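Local coordinates for RegF protein (Neisseria gonorrhoeae, PDB 4HOJ) that binds glutathione and calcium ions as a member of the glutathione S-transferase superfamily, and is probably a stringent starvation protein A, at residues A[5-10]-A[54-59]. Residues are numbered along the deposited sequence; the frame is centred on the assembly and turned at random. Where two conformers were deposited one is given.
Sequences TLYSGI and VLVERD
Thr5 pairs with Val56 and Tyr7 with Val54 in two antiparallel hydrogen-bonded pairs that join strands 5-8 and 54-57. Each pair is joined by two backbone hydrogen bonds. Thr5 N reaches Val56 O at 2.8 Å, and Val56 N returns to Thr5 O at 2.9 Å. Tyr7 N gives Val54 O another 2.8 Å bond. The return bond is longer: Val54 N lies 3.2 Å from Tyr7 O.

Leu6 and Leu55 form the non-hydrogen-bonded pair between them. CA-H...O contacts add to the backbone bonds here: Leu55 CA sits 3.3 Å from Thr5 O, and Leu6 CA approaches Val54 O in the same way.

Apolar contacts lie on both faces of the sheet. The two leucine side chains cross at about a right angle, with Leu6 CD1 and Leu55 CD1 4.0 Å apart. On the other face, with CG anti to the carbonyl carbon (chi1 -69°), the Tyr7 ring turns its CD1-CE1 edge to strand 54-57. Tyr7 CE1 meets Val56 CG2 at 3.8 Å, and Val54 O lies in the ring plane at that edge. Tyr7 CB also packs on Val54 CB.

These are the two central strands of the four-stranded sheet in the thioredoxin-like N-terminal domain. Strand 30-33 runs parallel beside 5-8, and strand 60-63 lies antiparallel beside 54-57. Helix 13-25 packs on Leu6 through Cys18, Arg19 and Leu22. Helix 41-46 covers the opposite face, where Met46 touches Tyr7, Val54 and Val56.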
loop_
_atom_site.group_PDB
_atom_site.type_symbol
_atom_site.label_atom_id
_atom_site.label_comp_id
_atom_site.label_asym_id
_atom_site.label_seq_id
_atom_site.Cartn_x
_atom_site.Cartn_y
_atom_site.Cartn_z
ATOM N N THR A 5 -17.452 -13.285 -3.611
ATOM C CA THR A 5 -16.792 -14.553 -3.349
ATOM C C THR A 5 -15.361 -14.267 -2.903
ATOM O O THR A 5 -14.629 -13.540 -3.565
ATOM C CB THR A 5 -16.761 -15.423 -4.598
ATOM O OG1 THR A 5 -18.108 -15.688 -5.001
ATOM C CG2 THR A 5 -16.044 -16.770 -4.348
ATOM N N LEU A 6 -14.938 -14.831 -1.782
ATOM C CA LEU A 6 -13.583 -14.765 -1.312
ATOM C C LEU A 6 -12.902 -16.089 -1.524
ATOM O O LEU A 6 -13.356 -17.114 -0.974
ATOM C CB LEU A 6 -13.523 -14.429 0.188
ATOM C CG LEU A 6 -12.123 -14.243 0.754
ATOM C CD1 LEU A 6 -11.577 -12.906 0.288
ATOM C CD2 LEU A 6 -12.156 -14.305 2.292
ATOM N N TYR A 7 -11.791 -16.074 -2.245
ATOM C CA TYR A 7 -10.919 -17.231 -2.345
ATOM C C TYR A 7 -9.928 -17.148 -1.226
ATOM O O TYR A 7 -9.226 -16.150 -1.081
ATOM C CB TYR A 7 -10.224 -17.201 -3.708
ATOM C CG TYR A 7 -11.161 -17.460 -4.864
ATOM C CD1 TYR A 7 -11.909 -16.451 -5.447
ATOM C CD2 TYR A 7 -11.308 -18.729 -5.358
ATOM C CE1 TYR A 7 -12.761 -16.667 -6.485
ATOM C CE2 TYR A 7 -12.143 -18.967 -6.425
ATOM C CZ TYR A 7 -12.880 -17.933 -6.970
ATOM O OH TYR A 7 -13.726 -18.207 -8.035
ATOM N N SER A 8 -9.922 -18.194 -0.381
ATOM C CA SER A 8 -9.260 -18.094 0.931
ATOM C C SER A 8 -8.470 -19.357 1.229
ATOM O O SER A 8 -8.927 -20.439 0.898
ATOM C CB SER A 8 -10.383 -17.951 1.978
ATOM O OG SER A 8 -9.844 -18.142 3.286
ATOM N N GLY A 9 -7.306 -19.213 1.832
ATOM C CA GLY A 9 -6.592 -20.372 2.365
ATOM C C GLY A 9 -6.960 -20.604 3.821
ATOM O O GLY A 9 -7.022 -19.653 4.608
ATOM N N ILE A 10 -7.166 -21.839 4.210
ATOM C CA ILE A 10 -7.713 -22.100 5.549
ATOM C C ILE A 10 -6.745 -21.774 6.672
ATOM O O ILE A 10 -7.150 -21.590 7.815
ATOM C CB ILE A 10 -8.215 -23.512 5.679
ATOM C CG1 ILE A 10 -7.114 -24.564 5.505
ATOM C CG2 ILE A 10 -9.343 -23.762 4.625
ATOM C CD1 ILE A 10 -7.601 -25.986 5.804
ATOM N N VAL A 54 -8.229 -13.668 -2.840
ATOM C CA VAL A 54 -8.773 -12.942 -3.989
ATOM C C VAL A 54 -10.247 -12.690 -3.695
ATOM O O VAL A 54 -10.932 -13.573 -3.110
ATOM C CB VAL A 54 -8.645 -13.771 -5.256
ATOM C CG1 VAL A 54 -9.394 -13.158 -6.441
ATOM C CG2 VAL A 54 -7.149 -13.933 -5.600
ATOM N N LEU A 55 -10.776 -11.519 -4.013
ATOM C CA LEU A 55 -12.195 -11.285 -3.930
ATOM C C LEU A 55 -12.740 -11.073 -5.325
ATOM O O LEU A 55 -12.157 -10.294 -6.128
ATOM C CB LEU A 55 -12.465 -10.067 -3.070
ATOM C CG LEU A 55 -13.940 -9.817 -2.724
ATOM C CD1 LEU A 55 -14.361 -10.708 -1.535
ATOM C CD2 LEU A 55 -14.210 -8.354 -2.377
ATOM N N VAL A 56 -13.861 -11.724 -5.627
ATOM C CA VAL A 56 -14.567 -11.511 -6.880
ATOM C C VAL A 56 -15.957 -11.029 -6.589
ATOM O O VAL A 56 -16.682 -11.642 -5.786
ATOM C CB VAL A 56 -14.610 -12.800 -7.744
ATOM C CG1 VAL A 56 -15.462 -12.578 -9.021
ATOM C CG2 VAL A 56 -13.177 -13.230 -8.093
ATOM N N GLU A 57 -16.375 -9.937 -7.213
ATOM C CA GLU A 57 -17.782 -9.562 -7.159
ATOM C C GLU A 57 -18.169 -9.097 -8.540
ATOM O O GLU A 57 -17.676 -8.062 -9.029
ATOM C CB GLU A 57 -18.021 -8.459 -6.132
ATOM C CG GLU A 57 -19.490 -8.175 -6.020
ATOM C CD GLU A 57 -19.859 -7.129 -4.981
ATOM O OE1 GLU A 57 -18.988 -6.338 -4.554
ATOM O OE2 GLU A 57 -21.064 -7.110 -4.605
ATOM N N ARG A 58 -19.026 -9.871 -9.205
ATOM C CA ARG A 58 -19.352 -9.638 -10.607
ATOM C C ARG A 58 -18.061 -9.530 -11.425
ATOM O O ARG A 58 -17.253 -10.441 -11.420
ATOM C CB ARG A 58 -20.240 -8.400 -10.777
ATOM C CG ARG A 58 -21.580 -8.517 -10.027
ATOM C CD ARG A 58 -22.390 -7.221 -10.090
ATOM N NE ARG A 58 -23.564 -7.253 -9.214
ATOM C CZ ARG A 58 -24.821 -7.333 -9.646
ATOM N NH1 ARG A 58 -25.068 -7.392 -10.946
ATOM N NH2 ARG A 58 -25.826 -7.357 -8.774
ATOM N N ASP A 59 -17.891 -8.408 -12.119
ATOM C CA ASP A 59 -16.727 -8.221 -12.992
ATOM C C ASP A 59 -15.506 -7.651 -12.247
ATOM O O ASP A 59 -14.436 -7.443 -12.849
ATOM C CB ASP A 59 -17.118 -7.258 -14.116
ATOM C CG ASP A 59 -17.544 -5.920 -13.569
ATOM O OD1 ASP A 59 -18.419 -5.901 -12.666
ATOM O OD2 ASP A 59 -16.972 -4.891 -13.989
#